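Local coordinates for protein mosquitocidal toxin (Lysinibacillus sphaericus, PDB 2VSE) that kills mosquitoes, probably by ADP-ribosylating host proteins with an enzymatic domain that is joined to a set of ricin-B-like beta-trefoil lectin domains, at residues Tyr413-Asp418 with Ile501-Asp506; Tyr421-Lys426 with Trp547-Phe552; Asn430-Gln435 with Glu450-Asn455. All coordinates share one frame; numbering follows the deposited sequence.

Interaction 1: Tyr413-Asp418 with Ile501-Asp506; sequences YQTVKD and IERNED
At the junction leading into a ricin-B-like beta-trefoil, the linker residue Thr-415 lies against Ile-501 and Arg-503, near the end of strand 498-503. The contact has no direct hydrogen bond; methyl packing and two bridging waters join the segments. Thr-415 points at the strand, its CG2 3.4 Å from Ile-501 CG2, and the two side chains cross at about a right angle. CG2 of Ile-501 is anti to the backbone N, with CG1 lying beside that N (chi1 -61°), which turns the methyl to the threonine. Thr-415 CG2 also presses on the carbonyl oxygen, 3.0 Å from Ile-501 O. Val-416 CG1 adds a looser apolar touch to the same Ile-501 methyl, and Leu-456 and Tyr-509 also pack on both Val-416 and Ile-501.

Residues 413-418 belong to the loop between strand 406-410, the last of the preceding trefoil sheet, and strand 419-425, which opens the next trefoil. Here the loop makes an inverse gamma turn centred on Gln-414, closed by a weak bond from Thr-415 N to Tyr-413 O. The same Tyr-413 O accepts a hydrogen bond from a water 2.9 Å away, and that water accepts one from Ile-501 N.

The second water links Thr-415 O, 2.9 Å away, to Arg-503 NH1, 2.7 Å away. The arginine and threonine side chains run antiparallel alongside each other. After an extended start the arginine chain bends at chi3 (60°), which brings the guanidinium edge round until Thr-415 O lies in its plane. NH1 is also bonded to Asn-199 OD1, in the part of the chain related to Scabin-like ADP-ribosyltransferases, so one nitrogen reaches from the trefoil both to the linker, through water, and to the probable enzymatic part.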
# COMPACT_ATOMS: atom_id res chain seq x y z
N TYR A 413 15.07 -8.03 -10.78
CA TYR A 413 15.69 -8.50 -9.54
C TYR A 413 15.28 -7.70 -8.31
O TYR A 413 15.12 -8.27 -7.22
CB TYR A 413 17.21 -8.52 -9.69
CG TYR A 413 17.65 -9.33 -10.88
CD1 TYR A 413 17.67 -10.73 -10.82
CD2 TYR A 413 18.01 -8.71 -12.07
CE1 TYR A 413 18.04 -11.48 -11.91
CE2 TYR A 413 18.38 -9.45 -13.17
CZ TYR A 413 18.41 -10.84 -13.08
OH TYR A 413 18.79 -11.58 -14.16
N GLN A 414 15.15 -6.39 -8.47
CA GLN A 414 14.82 -5.54 -7.34
C GLN A 414 13.32 -5.54 -7.13
O GLN A 414 12.59 -4.62 -7.50
CB GLN A 414 15.39 -4.14 -7.48
CG GLN A 414 15.44 -3.47 -6.15
CD GLN A 414 15.98 -2.08 -6.23
OE1 GLN A 414 16.00 -1.45 -7.29
NE2 GLN A 414 16.42 -1.58 -5.09
N THR A 415 12.89 -6.60 -6.49
CA THR A 415 11.53 -7.02 -6.44
C THR A 415 10.81 -6.43 -5.19
O THR A 415 9.60 -6.15 -5.22
CB THR A 415 11.55 -8.56 -6.45
OG1 THR A 415 10.51 -9.07 -7.29
CG2 THR A 415 11.49 -9.12 -5.09
N VAL A 416 11.58 -6.22 -4.12
CA VAL A 416 11.06 -5.55 -2.94
C VAL A 416 11.93 -4.36 -2.51
O VAL A 416 13.16 -4.38 -2.64
CB VAL A 416 10.78 -6.54 -1.72
CG1 VAL A 416 10.01 -7.78 -2.18
CG2 VAL A 416 12.05 -6.96 -1.01
N LYS A 417 11.27 -3.33 -1.99
CA LYS A 417 11.93 -2.14 -1.49
C LYS A 417 12.80 -2.48 -0.28
O LYS A 417 12.47 -3.37 0.50
CB LYS A 417 10.87 -1.11 -1.08
CG LYS A 417 11.38 0.31 -0.87
CD LYS A 417 10.22 1.28 -0.73
CE LYS A 417 10.49 2.36 0.30
NZ LYS A 417 9.45 3.43 0.24
N ASP A 418 13.93 -1.78 -0.14
CA ASP A 418 14.75 -1.89 1.05
C ASP A 418 13.93 -1.52 2.29
O ASP A 418 13.26 -0.47 2.30
CB ASP A 418 15.94 -0.95 0.97
CG ASP A 418 17.11 -1.53 0.23
OD1 ASP A 418 17.06 -2.71 -0.22
OD2 ASP A 418 18.10 -0.78 0.11
N ILE A 501 15.12 -12.82 -4.82
CA ILE A 501 13.73 -12.80 -4.40
C ILE A 501 12.84 -12.62 -5.64
O ILE A 501 12.80 -11.56 -6.24
CB ILE A 501 13.48 -11.72 -3.33
CG1 ILE A 501 14.33 -11.99 -2.08
CG2 ILE A 501 12.02 -11.71 -2.95
CD1 ILE A 501 14.24 -10.92 -0.97
N GLU A 502 12.13 -13.68 -6.00
CA GLU A 502 11.37 -13.70 -7.23
C GLU A 502 9.89 -13.70 -6.86
O GLU A 502 9.46 -14.46 -5.99
CB GLU A 502 11.70 -14.96 -8.04
CG GLU A 502 13.21 -15.23 -8.14
CD GLU A 502 13.55 -16.61 -8.67
OE1 GLU A 502 12.76 -17.56 -8.50
OE2 GLU A 502 14.64 -16.76 -9.25
N ARG A 503 9.14 -12.82 -7.52
CA ARG A 503 7.73 -12.65 -7.24
C ARG A 503 6.90 -13.60 -8.08
O ARG A 503 7.02 -13.61 -9.31
CB ARG A 503 7.31 -11.20 -7.50
CG ARG A 503 5.86 -10.86 -7.13
CD ARG A 503 5.57 -9.36 -7.20
NE ARG A 503 5.78 -8.82 -8.55
CZ ARG A 503 6.63 -7.85 -8.86
NH1 ARG A 503 7.37 -7.26 -7.93
NH2 ARG A 503 6.74 -7.46 -10.12
N ASN A 504 6.05 -14.40 -7.43
CA ASN A 504 5.12 -15.29 -8.12
C ASN A 504 3.84 -14.57 -8.50
O ASN A 504 3.63 -13.43 -8.09
CB ASN A 504 4.82 -16.52 -7.28
CG ASN A 504 6.04 -17.36 -7.03
OD1 ASN A 504 6.83 -17.62 -7.94
ND2 ASN A 504 6.22 -17.78 -5.78
N GLU A 505 2.98 -15.22 -9.28
CA GLU A 505 1.73 -14.60 -9.68
C GLU A 505 0.73 -14.46 -8.54
O GLU A 505 -0.11 -13.56 -8.55
CB GLU A 505 1.09 -15.35 -10.85
CG GLU A 505 1.39 -14.72 -12.19
CD GLU A 505 1.03 -15.62 -13.35
OE1 GLU A 505 -0.15 -15.67 -13.74
OE2 GLU A 505 1.96 -16.27 -13.88
N ASP A 506 0.82 -15.34 -7.55
CA ASP A 506 -0.10 -15.34 -6.41
C ASP A 506 0.39 -14.38 -5.30
O ASP A 506 -0.05 -14.46 -4.15
CB ASP A 506 -0.22 -16.76 -5.85
CG ASP A 506 1.10 -17.28 -5.30
OD1 ASP A 506 2.07 -16.50 -5.27
OD2 ASP A 506 1.16 -18.47 -4.91
O HOH W 1 16.37 -10.77 -6.53
O HOH W 2 6.87 -7.08 -5.25

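Interaction 2: Tyr421-Lys426 with Trp547-Phe552; sequences YQVSSK and WIIKPF
Gln-422 and Lys-550 form a hydrogen-bonded antiparallel pair: Gln-422 N reaches Lys-550 O at 2.9 Å, and Lys-550 N returns to Gln-422 O at 2.9 Å on an almost straight line. Two residues further on, Ser-424 and Ile-548 repeat the exchange. Ser-424 N meets Ile-548 O in the carbonyl plane at 3.0 Å, whereas the bond from Ile-548 N to Ser-424 O is shorter, at 2.7 Å. A water bonded to Ser-424 OG also donates to Ile-548 O, giving this carbonyl a second partner. Ser-424 OG sits between its backbone N and carbonyl carbon (chi1 60°), a position from which it also lies close to CB of Ile-548.

These strands, 419-425 and 547-551, are the first and last of the trefoil domain, and their pairing brings its two chain ends together. The axes of the two short strand segments run nearly antiparallel (159°), 4.6 Å from each other at closest approach. One face of the pair carries Val-423, Ser-425, Trp-547 and Ile-549. There the six-membered ring of Trp-547 reaches obliquely to the facing strand, with CE3 4.1 Å from Val-423 CG1 and CZ3 near Ser-425 CB. Its NE1 leads elsewhere, to Leu-521 O, while Ile-511 packs on both Val-423 and Trp-547.

Near the other end, Tyr-421 is angled across Ile-549 and Pro-551. Its CD1 approaches Ile-549 CG2 to 3.4 Å, a tight apolar touch, and CE1 meets Pro-551 CG; the hydroxyl beyond them is bonded to Lys-417 O. On the face of Gln-422, Ser-424, Ile-548 and Lys-550, the bent Gln-422 chain leans back to the partner strand, and its OE1 nears the Phe-552 ring with the amide and ring planes 35° apart. Phe-554 meets that ring edge to face.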
# COMPACT_ATOMS: atom_id res chain seq x y z
N TYR A 421 10.72 -6.20 7.12
CA TYR A 421 9.67 -7.11 6.69
C TYR A 421 9.52 -8.27 7.64
O TYR A 421 10.43 -8.63 8.38
CB TYR A 421 9.99 -7.66 5.29
CG TYR A 421 10.01 -6.62 4.21
CD1 TYR A 421 8.86 -6.31 3.49
CD2 TYR A 421 11.18 -5.94 3.91
CE1 TYR A 421 8.87 -5.35 2.49
CE2 TYR A 421 11.20 -4.96 2.92
CZ TYR A 421 10.05 -4.68 2.22
OH TYR A 421 10.09 -3.72 1.23
N GLN A 422 8.34 -8.87 7.60
CA GLN A 422 8.07 -10.12 8.25
C GLN A 422 7.90 -11.11 7.10
O GLN A 422 7.28 -10.78 6.06
CB GLN A 422 6.78 -9.97 9.03
CG GLN A 422 6.67 -10.81 10.25
CD GLN A 422 5.84 -10.13 11.29
OE1 GLN A 422 6.31 -9.23 11.97
NE2 GLN A 422 4.59 -10.57 11.44
N VAL A 423 8.48 -12.30 7.25
CA VAL A 423 8.46 -13.31 6.20
C VAL A 423 7.71 -14.53 6.73
O VAL A 423 8.10 -15.11 7.74
CB VAL A 423 9.90 -13.70 5.75
CG1 VAL A 423 9.86 -14.64 4.58
CG2 VAL A 423 10.70 -12.47 5.39
N SER A 424 6.63 -14.90 6.07
CA SER A 424 5.79 -16.00 6.53
C SER A 424 5.43 -16.95 5.40
O SER A 424 5.53 -16.60 4.22
CB SER A 424 4.53 -15.46 7.21
OG SER A 424 3.78 -14.66 6.31
N SER A 425 5.03 -18.17 5.76
CA SER A 425 4.77 -19.22 4.78
C SER A 425 3.38 -19.11 4.18
O SER A 425 2.41 -18.76 4.86
CB SER A 425 4.95 -20.60 5.43
OG SER A 425 4.40 -21.63 4.63
N LYS A 426 3.28 -19.42 2.89
CA LYS A 426 2.00 -19.48 2.20
C LYS A 426 1.04 -20.47 2.88
O LYS A 426 -0.17 -20.29 2.84
CB LYS A 426 2.24 -19.85 0.72
CG LYS A 426 0.99 -19.99 -0.15
CD LYS A 426 0.16 -18.73 -0.19
CE LYS A 426 -0.95 -18.83 -1.23
NZ LYS A 426 -2.04 -17.85 -0.95
N TRP A 547 6.65 -17.77 -0.18
CA TRP A 547 6.72 -16.94 1.00
C TRP A 547 6.02 -15.60 0.84
O TRP A 547 6.13 -14.94 -0.21
CB TRP A 547 8.18 -16.73 1.41
CG TRP A 547 8.88 -18.02 1.70
CD1 TRP A 547 9.60 -18.78 0.81
CD2 TRP A 547 8.92 -18.71 2.95
NE1 TRP A 547 10.09 -19.90 1.45
CE2 TRP A 547 9.70 -19.88 2.76
CE3 TRP A 547 8.38 -18.46 4.21
CZ2 TRP A 547 9.94 -20.79 3.79
CZ3 TRP A 547 8.63 -19.36 5.24
CH2 TRP A 547 9.40 -20.52 5.02
N ILE A 548 5.30 -15.20 1.88
CA ILE A 548 4.69 -13.88 1.96
C ILE A 548 5.68 -12.92 2.61
O ILE A 548 6.20 -13.20 3.69
CB ILE A 548 3.38 -13.95 2.76
CG1 ILE A 548 2.38 -14.82 1.99
CG2 ILE A 548 2.81 -12.54 3.05
CD1 ILE A 548 1.35 -15.49 2.86
N ILE A 549 5.97 -11.81 1.93
CA ILE A 549 6.87 -10.80 2.47
C ILE A 549 6.11 -9.51 2.76
O ILE A 549 5.74 -8.79 1.86
CB ILE A 549 8.07 -10.54 1.55
CG1 ILE A 549 8.97 -11.77 1.48
CG2 ILE A 549 8.86 -9.33 2.02
CD1 ILE A 549 9.95 -11.74 0.29
N LYS A 550 5.89 -9.23 4.03
CA LYS A 550 5.02 -8.14 4.41
C LYS A 550 5.76 -7.02 5.16
O LYS A 550 6.43 -7.30 6.14
CB LYS A 550 3.85 -8.67 5.24
CG LYS A 550 2.67 -7.76 5.30
CD LYS A 550 1.61 -8.26 6.29
CE LYS A 550 0.77 -9.44 5.76
NZ LYS A 550 -0.41 -9.76 6.67
N PRO A 551 5.64 -5.77 4.68
CA PRO A 551 6.19 -4.60 5.37
C PRO A 551 5.83 -4.57 6.85
O PRO A 551 4.68 -4.80 7.22
CB PRO A 551 5.53 -3.43 4.65
CG PRO A 551 5.38 -3.93 3.25
CD PRO A 551 4.99 -5.37 3.41
N PHE A 552 6.82 -4.30 7.69
CA PHE A 552 6.58 -4.20 9.12
C PHE A 552 7.23 -2.92 9.61
O PHE A 552 8.38 -2.66 9.31
CB PHE A 552 7.15 -5.42 9.87
CG PHE A 552 6.73 -5.48 11.32
CD1 PHE A 552 5.66 -6.26 11.71
CD2 PHE A 552 7.41 -4.73 12.29
CE1 PHE A 552 5.25 -6.31 13.05
CE2 PHE A 552 7.01 -4.76 13.62
CZ PHE A 552 5.92 -5.55 14.01
O HOH W 3 4.86 -12.04 6.43

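Interaction 3: Asn430-Gln435 with Glu450-Asn455; sequences NKVIEQ and ENQVWN
Gln-452 lies with most of its length against one methyl of Val-432, which it crosses at about a right angle. Its CB begins 3.9 Å from Val-432 CG2, a methyl standing between the valine's backbone N and carbonyl carbon; CG comes closer, and CD is 3.5 Å from the same methyl. At the tip, NE2 makes a weak, bent bond (129°) to Glu-434 OE2 at 3.1 Å; its stronger partner is Ser-445 O, while OE1 takes the N-H of Ser-447. Both polar atoms of the terminal amide are thus held.

Gln-452 and Trp-454 are the outer residues of a Q-x-W motif, the signature of ricin-type trefoils. The indole NE1 points straight at Ile-433 O (2.8 Å, 177°), which lies in the ring plane, although the donor stands 46° out of the carbonyl plane. Beyond it, CH2 meets Gln-435 CB at 3.7 Å. A water donates to Ile-433 O and to Gln-452 O, giving Ile-433 O a second hydrogen-bond donor besides the indole. Main chain joins in where Gln-435 N bonds to Asn-451 O at 2.8 Å; Asn-451 ND2 returns a weak bond to Gln-435 O.

Glu-434 OE2 is also salt-bridged to Lys-449, and OE1 is bonded to His-442. So many donors around one buried carboxylate would be expected to favour its charged form.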
# COMPACT_ATOMS: atom_id res chain seq x y z
N ASN A 430 0.40 -16.51 9.49
CA ASN A 430 0.79 -16.15 10.83
C ASN A 430 1.98 -16.97 11.36
O ASN A 430 2.37 -16.84 12.52
CB ASN A 430 -0.41 -16.13 11.79
CG ASN A 430 -1.06 -14.75 11.87
OD1 ASN A 430 -1.38 -14.27 12.96
ND2 ASN A 430 -1.26 -14.11 10.73
N LYS A 431 2.56 -17.79 10.50
CA LYS A 431 3.79 -18.52 10.83
C LYS A 431 4.98 -17.82 10.21
O LYS A 431 5.22 -17.93 9.01
CB LYS A 431 3.72 -19.96 10.36
CG LYS A 431 2.62 -20.81 10.97
CD LYS A 431 2.44 -20.60 12.46
CE LYS A 431 3.25 -21.60 13.26
NZ LYS A 431 2.46 -22.13 14.44
N VAL A 432 5.73 -17.09 11.04
CA VAL A 432 6.83 -16.26 10.55
C VAL A 432 8.20 -16.89 10.79
O VAL A 432 8.38 -17.72 11.70
CB VAL A 432 6.81 -14.84 11.20
CG1 VAL A 432 5.55 -14.06 10.80
CG2 VAL A 432 6.96 -14.93 12.72
N ILE A 433 9.17 -16.47 9.97
CA ILE A 433 10.57 -16.83 10.18
C ILE A 433 11.13 -16.03 11.37
O ILE A 433 11.22 -14.80 11.32
CB ILE A 433 11.41 -16.59 8.92
CG1 ILE A 433 10.79 -17.31 7.71
CG2 ILE A 433 12.87 -17.00 9.16
CD1 ILE A 433 11.64 -17.28 6.44
N GLU A 434 11.52 -16.76 12.42
CA GLU A 434 11.99 -16.18 13.66
C GLU A 434 13.44 -16.54 13.96
O GLU A 434 13.86 -17.70 13.79
CB GLU A 434 11.08 -16.62 14.81
CG GLU A 434 11.57 -16.30 16.21
CD GLU A 434 10.66 -16.87 17.26
OE1 GLU A 434 11.03 -17.89 17.89
OE2 GLU A 434 9.57 -16.30 17.47
N GLN A 435 14.22 -15.56 14.40
CA GLN A 435 15.57 -15.81 14.82
C GLN A 435 15.65 -16.03 16.33
O GLN A 435 15.40 -15.13 17.13
CB GLN A 435 16.47 -14.66 14.41
CG GLN A 435 17.94 -14.98 14.52
CD GLN A 435 18.79 -13.74 14.57
OE1 GLN A 435 18.27 -12.65 14.85
NE2 GLN A 435 20.09 -13.88 14.30
N GLU A 450 10.84 -8.22 17.63
CA GLU A 450 12.07 -7.87 16.91
C GLU A 450 12.71 -9.03 16.17
O GLU A 450 13.11 -8.89 15.01
CB GLU A 450 13.10 -7.28 17.87
CG GLU A 450 12.78 -5.88 18.33
CD GLU A 450 13.93 -5.26 19.08
OE1 GLU A 450 14.07 -5.52 20.30
OE2 GLU A 450 14.69 -4.50 18.45
N ASN A 451 12.81 -10.18 16.84
CA ASN A 451 13.40 -11.38 16.27
C ASN A 451 12.48 -12.07 15.28
O ASN A 451 12.80 -13.17 14.81
CB ASN A 451 13.89 -12.35 17.36
CG ASN A 451 12.76 -13.11 18.05
OD1 ASN A 451 11.57 -12.81 17.87
ND2 ASN A 451 13.12 -14.11 18.85
N GLN A 452 11.35 -11.43 14.97
CA GLN A 452 10.47 -11.87 13.88
C GLN A 452 10.45 -10.88 12.71
O GLN A 452 9.62 -10.99 11.80
CB GLN A 452 9.06 -12.13 14.41
CG GLN A 452 8.97 -13.31 15.34
CD GLN A 452 7.57 -13.53 15.89
OE1 GLN A 452 6.80 -12.58 16.05
NE2 GLN A 452 7.25 -14.78 16.19
N VAL A 453 11.37 -9.92 12.74
CA VAL A 453 11.42 -8.87 11.73
C VAL A 453 12.80 -8.87 11.07
O VAL A 453 13.82 -8.98 11.74
CB VAL A 453 11.09 -7.47 12.35
CG1 VAL A 453 11.18 -6.37 11.31
CG2 VAL A 453 9.72 -7.48 12.98
N TRP A 454 12.82 -8.77 9.75
CA TRP A 454 14.06 -8.86 9.00
C TRP A 454 14.28 -7.62 8.14
O TRP A 454 13.32 -7.04 7.62
CB TRP A 454 14.07 -10.12 8.12
CG TRP A 454 13.95 -11.36 8.92
CD1 TRP A 454 12.79 -11.96 9.34
CD2 TRP A 454 15.02 -12.16 9.44
NE1 TRP A 454 13.07 -13.08 10.08
CE2 TRP A 454 14.43 -13.23 10.16
CE3 TRP A 454 16.42 -12.08 9.38
CZ2 TRP A 454 15.20 -14.21 10.82
CZ3 TRP A 454 17.18 -13.05 10.03
CH2 TRP A 454 16.57 -14.11 10.74
N ASN A 455 15.54 -7.24 8.03
CA ASN A 455 15.97 -6.14 7.20
C ASN A 455 16.41 -6.73 5.86
O ASN A 455 17.36 -7.51 5.80
CB ASN A 455 17.15 -5.47 7.89
CG ASN A 455 17.22 -3.97 7.64
OD1 ASN A 455 16.21 -3.27 7.55
ND2 ASN A 455 18.45 -3.46 7.56
O HOH W 4 9.50 -12.80 10.00

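In the fold
All three interactions gather at one trefoil, the second ricin-B-like unit along the chain, interaction 1 through the loop that leads into it, and all reach its six-stranded antiparallel sheet. Centres of interactions 2 and 3 are about 8 Å apart; interaction 1 lies about 12 Å from interaction 2 and 18 Å from interaction 3. Strand 419-425 is shared: 547-551, an outermost strand, flanks it on one edge and 454-459 on the other. Interactions 1 and 2 alternate along the chain and touch where Ile-501 packs on Ile-549, whereas interaction 3 is local, its segments lying between 421-426 and 501-506. The domain is thereby closed end to end beside the linker from the preceding trefoil.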